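Local atomic coordinates of CSE1 (Thermus thermophilus, PDB entry 4AN8), a protein that forms part of the type I-E Cascade ribonucleoprotein complex and probably helps select foreign DNA in CRISPR-based adaptive immunity. Residues G171-Y176 and M264-G269; V163-A168 and P248-R253; V362-S367 and F444-E449. All blocks are in the same frame, centred on the assembly; numbering follows the deposited sequence.

Contact 1 of 3, residues G171-Y176 and M264-G269; sequences GLLRRY and MGYGPG. With ACT (acetate ion), chain D.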
loop_
_atom_site.group_PDB
_atom_site.type_symbol
_atom_site.label_atom_id
_atom_site.label_comp_id
_atom_site.label_asym_id
_atom_site.label_seq_id
_atom_site.Cartn_x
_atom_site.Cartn_y
_atom_site.Cartn_z
ATOM N N GLY A 171 -19.900 0.142 0.755
ATOM C CA GLY A 171 -20.878 -0.904 0.509
ATOM C C GLY A 171 -22.030 -0.863 1.498
ATOM O O GLY A 171 -22.172 0.088 2.273
ATOM N N LEU A 172 -22.846 -1.908 1.481
ATOM C CA LEU A 172 -24.047 -1.950 2.303
ATOM C C LEU A 172 -23.723 -1.799 3.782
ATOM O O LEU A 172 -22.780 -2.400 4.269
ATOM C CB LEU A 172 -24.814 -3.253 2.062
ATOM C CG LEU A 172 -26.327 -3.043 2.019
ATOM C CD1 LEU A 172 -26.708 -2.194 0.800
ATOM C CD2 LEU A 172 -27.076 -4.370 2.024
ATOM N N LEU A 173 -24.516 -1.003 4.489
ATOM C CA LEU A 173 -24.351 -0.813 5.927
ATOM C C LEU A 173 -25.694 -0.969 6.662
ATOM O O LEU A 173 -25.819 -1.770 7.592
ATOM C CB LEU A 173 -23.744 0.566 6.218
ATOM C CG LEU A 173 -23.634 0.942 7.697
ATOM C CD1 LEU A 173 -22.645 0.010 8.366
ATOM C CD2 LEU A 173 -23.211 2.398 7.896
ATOM N N ARG A 174 -26.692 -0.182 6.261
ATOM C CA ARG A 174 -28.038 -0.294 6.838
ATOM C C ARG A 174 -28.042 -0.259 8.358
ATOM O O ARG A 174 -28.595 -1.129 9.022
ATOM C CB ARG A 174 -28.756 -1.527 6.303
ATOM C CG ARG A 174 -29.090 -1.369 4.841
ATOM C CD ARG A 174 -29.776 -2.581 4.257
ATOM N NE ARG A 174 -30.140 -2.337 2.864
ATOM C CZ ARG A 174 -30.508 -3.285 2.005
ATOM N NH1 ARG A 174 -30.554 -4.556 2.393
ATOM N NH2 ARG A 174 -30.818 -2.965 0.756
ATOM N N ARG A 175 -27.418 0.774 8.898
ATOM C CA ARG A 175 -27.391 0.976 10.339
ATOM C C ARG A 175 -27.471 2.465 10.643
ATOM O O ARG A 175 -26.931 3.310 9.904
ATOM C CB ARG A 175 -26.136 0.358 10.960
ATOM C CG ARG A 175 -26.026 -1.161 10.765
ATOM C CD ARG A 175 -24.716 -1.729 11.324
ATOM N NE ARG A 175 -24.688 -1.738 12.784
ATOM C CZ ARG A 175 -25.130 -2.744 13.532
ATOM N NH1 ARG A 175 -25.636 -3.831 12.963
ATOM N NH2 ARG A 175 -25.075 -2.663 14.856
ATOM N N TYR A 176 -28.175 2.773 11.731
ATOM C CA TYR A 176 -28.329 4.134 12.205
ATOM C C TYR A 176 -28.576 5.142 11.091
ATOM O O TYR A 176 -27.993 6.233 11.093
ATOM C CB TYR A 176 -27.147 4.542 13.085
ATOM C CG TYR A 176 -26.899 3.535 14.181
ATOM C CD1 TYR A 176 -27.702 3.509 15.314
ATOM C CD2 TYR A 176 -25.888 2.588 14.068
ATOM C CE1 TYR A 176 -27.505 2.575 16.310
ATOM C CE2 TYR A 176 -25.671 1.654 15.064
ATOM C CZ TYR A 176 -26.488 1.651 16.178
ATOM O OH TYR A 176 -26.299 0.718 17.167
ATOM N N MET A 264 -18.499 -5.827 18.852
ATOM C CA MET A 264 -18.384 -4.390 18.723
ATOM C C MET A 264 -19.728 -3.756 18.345
ATOM O O MET A 264 -20.526 -4.347 17.606
ATOM C CB MET A 264 -17.333 -4.055 17.659
ATOM C CG MET A 264 -17.689 -4.519 16.262
ATOM S SD MET A 264 -16.331 -4.170 15.095
ATOM C CE MET A 264 -16.980 -4.888 13.597
ATOM N N GLY A 265 -19.968 -2.552 18.857
ATOM C CA GLY A 265 -21.023 -1.703 18.341
ATOM C C GLY A 265 -20.479 -1.203 17.026
ATOM O O GLY A 265 -19.258 -1.068 16.892
ATOM N N TYR A 266 -21.359 -0.933 16.065
ATOM C CA TYR A 266 -20.947 -0.623 14.707
ATOM C C TYR A 266 -21.959 0.284 14.005
ATOM O O TYR A 266 -23.162 0.045 14.071
ATOM C CB TYR A 266 -20.766 -1.928 13.922
ATOM C CG TYR A 266 -19.997 -1.758 12.623
ATOM C CD1 TYR A 266 -18.600 -1.649 12.631
ATOM C CD2 TYR A 266 -20.650 -1.703 11.394
ATOM C CE1 TYR A 266 -17.884 -1.478 11.474
ATOM C CE2 TYR A 266 -19.921 -1.533 10.201
ATOM C CZ TYR A 266 -18.536 -1.417 10.261
ATOM O OH TYR A 266 -17.778 -1.243 9.105
ATOM N N GLY A 267 -21.464 1.329 13.344
ATOM C CA GLY A 267 -22.302 2.236 12.571
ATOM C C GLY A 267 -21.497 3.100 11.616
ATOM O O GLY A 267 -20.313 2.881 11.427
ATOM N N PRO A 268 -22.131 4.111 11.013
ATOM C CA PRO A 268 -21.396 5.077 10.174
ATOM C C PRO A 268 -20.482 5.874 11.129
ATOM O O PRO A 268 -20.837 5.910 12.301
ATOM C CB PRO A 268 -22.524 5.922 9.607
ATOM C CG PRO A 268 -23.574 5.908 10.735
ATOM C CD PRO A 268 -23.494 4.563 11.349
ATOM N N GLY A 269 -19.368 6.496 10.758
ATOM C CA GLY A 269 -18.928 6.852 9.443
ATOM C C GLY A 269 -18.933 8.376 9.389
ATOM O O GLY A 269 -19.990 8.962 9.337
HETATM C C ACT D . -18.871 -1.545 5.261
HETATM O O ACT D . -17.668 -1.168 5.397
HETATM O OXT ACT D . -19.503 -1.801 6.328
HETATM C CH3 ACT D . -19.509 -1.685 3.898
HETATM O O HOH W 1 -24.065 -1.156 17.011
#
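Tyr176 runs along the backbone of Tyr266, Gly267 and Pro268, and several atoms along its side chain have partners there. Tyr176 CB packs on the proline ring, 4.0 Å from Pro268 CD. Further out, Tyr176 CD2 comes within 3.9 Å of Gly267 CA, where glycine has no side chain to interfere. Tyr176 CE2 places the ring edge 3.1 Å from Tyr266 O, the carbonyl lying close to the ring plane. At the tip, Tyr176 OH bonds to water 1 at 2.9 Å, and the same water accepts from Tyr266 N and Arg175 NH2. Strand 171-175 forms a two-stranded antiparallel hairpin with strand 178-181, with a G1 beta bulge where Arg174 and Arg175 both face Val178. It crosses strand 264-268 at 106° with the axes 7.3 Å apart, so the strands do not pair and side chains of 171-176 meet backbone and side chains of 264-269. Arg175 supplies the direct hydrogen bond: NE to Tyr266 O, 2.7 Å, with an N-H...O angle of 158°. The acceptor lies near the guanidinium plane, whereas the donor stands above the carbonyl plane. A bend at chi3 (72°) turns the guanidinium from the extended first half of the chain toward that oxygen. Leu173 divides its branches: CD1 meets Tyr266 CE2 at 3.6 Å, and CD2 meets Pro268 CB at 4.0 Å. The hydroxyl of Tyr266 has its main polar partner in His164.

Contact 2 of 3, residues V163-A168 and P248-R253; sequences VHQAFA and PARGVR. With ACT (acetate ion), chain D; ACT (acetate ion), chain C.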
loop_
_atom_site.group_PDB
_atom_site.type_symbol
_atom_site.label_atom_id
_atom_site.label_comp_id
_atom_site.label_asym_id
_atom_site.label_seq_id
_atom_site.Cartn_x
_atom_site.Cartn_y
_atom_site.Cartn_z
ATOM N N VAL A 163 -6.768 -1.143 10.908
ATOM C CA VAL A 163 -6.837 -1.580 9.536
ATOM C C VAL A 163 -8.193 -1.181 8.950
ATOM O O VAL A 163 -8.264 -0.628 7.855
ATOM C CB VAL A 163 -6.608 -3.104 9.409
ATOM C CG1 VAL A 163 -7.088 -3.602 8.025
ATOM C CG2 VAL A 163 -5.115 -3.439 9.685
ATOM N N HIS A 164 -9.262 -1.464 9.686
ATOM C CA HIS A 164 -10.604 -1.238 9.145
ATOM C C HIS A 164 -10.862 0.222 8.803
ATOM O O HIS A 164 -11.487 0.514 7.798
ATOM C CB HIS A 164 -11.673 -1.748 10.124
ATOM C CG HIS A 164 -13.060 -1.769 9.558
ATOM N ND1 HIS A 164 -13.427 -2.592 8.512
ATOM C CD2 HIS A 164 -14.177 -1.088 9.908
ATOM C CE1 HIS A 164 -14.702 -2.406 8.233
ATOM N NE2 HIS A 164 -15.181 -1.494 9.064
ATOM N N GLN A 165 -10.372 1.136 9.635
ATOM C CA GLN A 165 -10.566 2.578 9.421
ATOM C C GLN A 165 -9.828 3.106 8.187
ATOM O O GLN A 165 -10.213 4.148 7.628
ATOM C CB GLN A 165 -10.133 3.383 10.665
ATOM C CG GLN A 165 -10.939 3.089 11.935
ATOM C CD GLN A 165 -12.396 3.545 11.821
ATOM O OE1 GLN A 165 -12.956 3.568 10.735
ATOM N NE2 GLN A 165 -12.988 3.944 12.929
ATOM N N ALA A 166 -8.750 2.426 7.775
ATOM C CA ALA A 166 -8.003 2.907 6.616
ATOM C C ALA A 166 -8.472 2.219 5.334
ATOM O O ALA A 166 -8.499 2.837 4.267
ATOM C CB ALA A 166 -6.497 2.723 6.820
ATOM N N PHE A 167 -8.875 0.950 5.445
ATOM C CA PHE A 167 -9.089 0.114 4.259
ATOM C C PHE A 167 -10.533 -0.381 3.975
ATOM O O PHE A 167 -10.766 -1.034 2.947
ATOM C CB PHE A 167 -8.156 -1.101 4.318
ATOM C CG PHE A 167 -6.710 -0.766 4.131
ATOM C CD1 PHE A 167 -6.197 -0.542 2.866
ATOM C CD2 PHE A 167 -5.853 -0.686 5.234
ATOM C CE1 PHE A 167 -4.851 -0.223 2.696
ATOM C CE2 PHE A 167 -4.520 -0.379 5.079
ATOM C CZ PHE A 167 -4.016 -0.155 3.797
ATOM N N ALA A 168 -11.486 -0.107 4.866
ATOM C CA ALA A 168 -12.859 -0.569 4.604
ATOM C C ALA A 168 -13.344 -0.050 3.254
ATOM O O ALA A 168 -13.379 1.162 3.012
ATOM C CB ALA A 168 -13.834 -0.133 5.715
ATOM N N PRO A 248 -11.778 8.693 10.598
ATOM C CA PRO A 248 -12.790 7.800 11.181
ATOM C C PRO A 248 -13.817 7.317 10.149
ATOM O O PRO A 248 -14.889 7.910 10.028
ATOM C CB PRO A 248 -13.467 8.694 12.225
ATOM C CG PRO A 248 -13.428 10.056 11.594
ATOM C CD PRO A 248 -12.117 10.116 10.795
ATOM N N ALA A 249 -13.508 6.240 9.422
ATOM C CA ALA A 249 -14.350 5.810 8.303
ATOM C C ALA A 249 -15.630 5.112 8.752
ATOM O O ALA A 249 -16.636 5.120 8.040
ATOM C CB ALA A 249 -13.577 4.905 7.391
ATOM N N ARG A 250 -15.575 4.480 9.921
ATOM C CA ARG A 250 -16.721 3.779 10.444
ATOM C C ARG A 250 -16.866 4.124 11.911
ATOM O O ARG A 250 -15.882 4.463 12.557
ATOM C CB ARG A 250 -16.531 2.273 10.279
ATOM C CG ARG A 250 -16.371 1.816 8.815
ATOM C CD ARG A 250 -17.728 1.840 8.052
ATOM N NE ARG A 250 -17.564 1.299 6.701
ATOM C CZ ARG A 250 -17.135 2.019 5.665
ATOM N NH1 ARG A 250 -16.867 3.322 5.814
ATOM N NH2 ARG A 250 -16.992 1.452 4.474
ATOM N N GLY A 251 -18.095 4.033 12.433
ATOM C CA GLY A 251 -18.304 4.114 13.867
ATOM C C GLY A 251 -18.039 2.742 14.439
ATOM O O GLY A 251 -18.615 1.748 13.992
ATOM N N VAL A 252 -17.155 2.663 15.428
ATOM C CA VAL A 252 -16.863 1.383 16.049
ATOM C C VAL A 252 -16.776 1.599 17.534
ATOM O O VAL A 252 -16.265 2.629 17.993
ATOM C CB VAL A 252 -15.504 0.804 15.574
ATOM C CG1 VAL A 252 -15.169 -0.463 16.361
ATOM C CG2 VAL A 252 -15.517 0.531 14.069
ATOM N N ARG A 253 -17.283 0.638 18.297
ATOM C CA ARG A 253 -16.993 0.601 19.722
ATOM C C ARG A 253 -16.724 -0.823 20.182
ATOM O O ARG A 253 -17.670 -1.607 20.391
ATOM C CB ARG A 253 -18.126 1.185 20.559
ATOM C CG ARG A 253 -17.593 1.863 21.792
ATOM C CD ARG A 253 -18.175 1.314 23.068
ATOM N NE ARG A 253 -19.622 1.466 23.136
ATOM C CZ ARG A 253 -20.365 1.027 24.148
ATOM N NH1 ARG A 253 -19.792 0.417 25.179
ATOM N NH2 ARG A 253 -21.677 1.198 24.133
HETATM C C ACT D . -18.871 -1.545 5.261
HETATM O O ACT D . -17.668 -1.168 5.397
HETATM O OXT ACT D . -19.503 -1.801 6.328
HETATM C CH3 ACT D . -19.509 -1.685 3.898
HETATM C C ACT C . -11.358 -4.492 5.917
HETATM O O ACT C . -10.753 -4.211 6.998
HETATM O OXT ACT C . -12.630 -4.605 5.994
HETATM C CH3 ACT C . -10.605 -4.673 4.609
#
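The C-terminal end of helix 154-167 is joined to strand 250-256 and the residues leading into it by Gln165, whose carboxamide takes both backbone polar groups of Arg250. Arg250 N donates to Gln165 OE1 at 2.9 Å, lying in the carbonyl plane on a lone pair, with an N-H...O angle of 145°. In return Gln165 NE2 donates to Arg250 O at 3.0 Å; this bond is straighter, at 163°, and its acceptor lies in the amide plane. Two bonds to one residue fix the rotation of the amide, which a bend at chi2 (-67°) folds back toward the strand. Gly251, next along, pairs with Gly267 of strand 261-273, whereas the N and O of Arg250 are taken by Gln165.

Beside this pair, the His164 ring crosses the side chain of Arg250 at about a right angle, with His164 NE2 3.5 Å from Arg250 CG; His164 NE2 itself is hydrogen-bonded to Tyr266 OH. Ala168 CB lies over one guanidinium face, offset toward its rim, 3.7 Å from Arg250 NH2. The guanidinium is held in its own plane by Arg250 NH1 to Ala249 O, 2.9 Å, and by Arg250 NE and NH2 to one oxygen of the chain D acetate, probably from the crystallisation liquor. Arg250 NH2 also donates to Lys182 O. The pattern is that of a side-chain amide pairing with an extended backbone as a neighbouring strand would.

Contact 3 of 3, residues V362-S367 and F444-E449; sequences VYPLPS and FFARVE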
loop_
_atom_site.group_PDB
_atom_site.type_symbol
_atom_site.label_atom_id
_atom_site.label_comp_id
_atom_site.label_asym_id
_atom_site.label_seq_id
_atom_site.Cartn_x
_atom_site.Cartn_y
_atom_site.Cartn_z
ATOM N N VAL A 362 8.002 -5.696 -2.792
ATOM C CA VAL A 362 9.259 -5.095 -2.417
ATOM C C VAL A 362 10.080 -4.813 -3.682
ATOM O O VAL A 362 10.207 -5.672 -4.564
ATOM C CB VAL A 362 10.037 -6.003 -1.445
ATOM C CG1 VAL A 362 11.278 -5.294 -0.929
ATOM C CG2 VAL A 362 9.151 -6.407 -0.285
ATOM N N TYR A 363 10.615 -3.602 -3.782
ATOM C CA TYR A 363 11.432 -3.228 -4.936
ATOM C C TYR A 363 12.668 -2.517 -4.437
ATOM O O TYR A 363 12.651 -1.934 -3.356
ATOM C CB TYR A 363 10.675 -2.296 -5.876
ATOM C CG TYR A 363 9.443 -2.914 -6.462
ATOM C CD1 TYR A 363 9.533 -3.763 -7.553
ATOM C CD2 TYR A 363 8.192 -2.678 -5.908
ATOM C CE1 TYR A 363 8.423 -4.358 -8.082
ATOM C CE2 TYR A 363 7.058 -3.269 -6.435
ATOM C CZ TYR A 363 7.177 -4.112 -7.523
ATOM O OH TYR A 363 6.067 -4.707 -8.074
ATOM N N PRO A 364 13.755 -2.570 -5.215
ATOM C CA PRO A 364 14.849 -1.662 -4.872
ATOM C C PRO A 364 14.360 -0.232 -5.021
ATOM O O PRO A 364 13.333 0.007 -5.669
ATOM C CB PRO A 364 15.940 -1.990 -5.905
ATOM C CG PRO A 364 15.297 -2.845 -6.930
ATOM C CD PRO A 364 14.095 -3.495 -6.307
ATOM N N LEU A 365 15.058 0.701 -4.390
ATOM C CA LEU A 365 14.786 2.117 -4.565
ATOM C C LEU A 365 16.065 2.757 -5.087
ATOM O O LEU A 365 16.920 3.193 -4.316
ATOM C CB LEU A 365 14.363 2.756 -3.244
ATOM C CG LEU A 365 13.478 3.978 -3.404
ATOM C CD1 LEU A 365 12.749 4.292 -2.116
ATOM C CD2 LEU A 365 14.313 5.169 -3.859
ATOM N N PRO A 366 16.210 2.793 -6.410
ATOM C CA PRO A 366 17.444 3.198 -7.106
ATOM C C PRO A 366 17.804 4.646 -6.787
ATOM O O PRO A 366 16.912 5.477 -6.753
ATOM C CB PRO A 366 17.073 3.059 -8.584
ATOM C CG PRO A 366 15.826 2.155 -8.593
ATOM C CD PRO A 366 15.102 2.496 -7.334
ATOM N N SER A 367 19.080 4.948 -6.588
ATOM C CA SER A 367 19.482 6.275 -6.125
ATOM C C SER A 367 19.067 7.432 -7.045
ATOM O O SER A 367 18.682 8.500 -6.567
ATOM C CB SER A 367 20.988 6.316 -5.860
ATOM O OG SER A 367 21.713 5.810 -6.966
ATOM N N PHE A 444 16.998 -5.057 -13.191
ATOM C CA PHE A 444 16.991 -3.887 -14.060
ATOM C C PHE A 444 16.729 -2.607 -13.249
ATOM O O PHE A 444 17.460 -1.623 -13.374
ATOM C CB PHE A 444 15.929 -4.031 -15.144
ATOM C CG PHE A 444 15.595 -2.735 -15.818
ATOM C CD1 PHE A 444 16.392 -2.251 -16.856
ATOM C CD2 PHE A 444 14.517 -1.977 -15.394
ATOM C CE1 PHE A 444 16.100 -1.041 -17.466
ATOM C CE2 PHE A 444 14.220 -0.778 -15.988
ATOM C CZ PHE A 444 15.013 -0.294 -17.019
ATOM N N PHE A 445 15.692 -2.635 -12.408
ATOM C CA PHE A 445 15.247 -1.440 -11.692
ATOM C C PHE A 445 16.362 -0.844 -10.849
ATOM O O PHE A 445 16.565 0.375 -10.843
ATOM C CB PHE A 445 14.027 -1.732 -10.804
ATOM C CG PHE A 445 13.244 -0.496 -10.412
ATOM C CD1 PHE A 445 12.873 0.441 -11.370
ATOM C CD2 PHE A 445 12.872 -0.276 -9.090
ATOM C CE1 PHE A 445 12.140 1.563 -11.018
ATOM C CE2 PHE A 445 12.139 0.844 -8.738
ATOM C CZ PHE A 445 11.777 1.769 -9.707
ATOM N N ALA A 446 17.094 -1.701 -10.149
ATOM C CA ALA A 446 18.218 -1.221 -9.362
ATOM C C ALA A 446 19.265 -0.474 -10.216
ATOM O O ALA A 446 20.032 0.333 -9.690
ATOM C CB ALA A 446 18.858 -2.373 -8.595
ATOM N N ARG A 447 19.296 -0.724 -11.526
ATOM C CA ARG A 447 20.308 -0.084 -12.374
ATOM C C ARG A 447 19.713 0.911 -13.374
ATOM O O ARG A 447 20.320 1.223 -14.396
ATOM C CB ARG A 447 21.151 -1.137 -13.097
ATOM C CG ARG A 447 21.811 -2.139 -12.166
ATOM C CD ARG A 447 22.706 -3.110 -12.923
ATOM N NE ARG A 447 22.791 -4.408 -12.255
ATOM C CZ ARG A 447 23.481 -5.450 -12.717
ATOM N NH1 ARG A 447 24.156 -5.347 -13.860
ATOM N NH2 ARG A 447 23.495 -6.596 -12.039
ATOM N N VAL A 448 18.533 1.430 -13.066
ATOM C CA VAL A 448 17.803 2.239 -14.030
ATOM C C VAL A 448 18.566 3.498 -14.470
ATOM O O VAL A 448 18.298 4.048 -15.534
ATOM C CB VAL A 448 16.359 2.587 -13.519
ATOM C CG1 VAL A 448 16.392 3.734 -12.514
ATOM C CG2 VAL A 448 15.431 2.895 -14.697
ATOM N N GLU A 449 19.510 3.952 -13.652
ATOM C CA GLU A 449 20.270 5.162 -13.969
ATOM C C GLU A 449 21.264 4.933 -15.116
ATOM O O GLU A 449 21.384 5.755 -16.017
ATOM C CB GLU A 449 21.014 5.678 -12.733
ATOM C CG GLU A 449 20.122 6.009 -11.551
ATOM C CD GLU A 449 20.029 4.878 -10.513
ATOM O OE1 GLU A 449 20.225 3.689 -10.890
ATOM O OE2 GLU A 449 19.765 5.194 -9.319
#
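Glu449 OE2 is gripped by the turn after strand 354-364: Ser367 OG donates to it at 3.1 Å, from above the carboxylate plane, and Gly368 N bonds to it as well. Ser367 is poorly ordered, which tempers the first of these bonds. The contact joins the last strand of the three-stranded antiparallel sheet to the end of helix 429-446, in the helical C-terminal part of the chain. Glu449 bends at chi2 (97°), carrying its carboxylate across to the turn, and Pro366 CB packs against OE2.

Pro366 is the centre of the apolar contact, packing on Phe445, Val448 and Glu449 of the other segment. Its CG sits over one face of the Phe445 ring, 3.9 Å from the centroid and 14° off the normal, a CH-pi contact. Beside this, Pro366 CB touches Val448 CG1 at 4.0 Å. With chi1 at -161°, the Phe445 ring lies on the far side of CB from the backbone N and reaches the prolines; Phe441 stacks with it and Phe307 also meets it. At the ring edge, near its plane, Pro364 O approaches Phe445 CE2 to 3.4 Å, while Pro364 CG lies 4.0 Å from the methyl carbon of Ala446, CB.

How the contacts relate
From the N terminus, 163-168 opens contact 2 and 171-176, just beyond the same helix, opens contact 1. Contact 2 closes first, at 248-253 after 79 intervening residues; contact 1 closes at 264-269 after 87. The two therefore cross rather than nest. Their closing segments lie on adjacent antiparallel strands, and the two contacts touch directly, with centres about 10 Å apart. Helix 154-167 and the hairpin following it are thus tied to one sheet. Contact 3 follows in series, closing a mainly helical span between the three-stranded sheet and the C-terminal helices; its centre lies about 35 Å from that of contact 2.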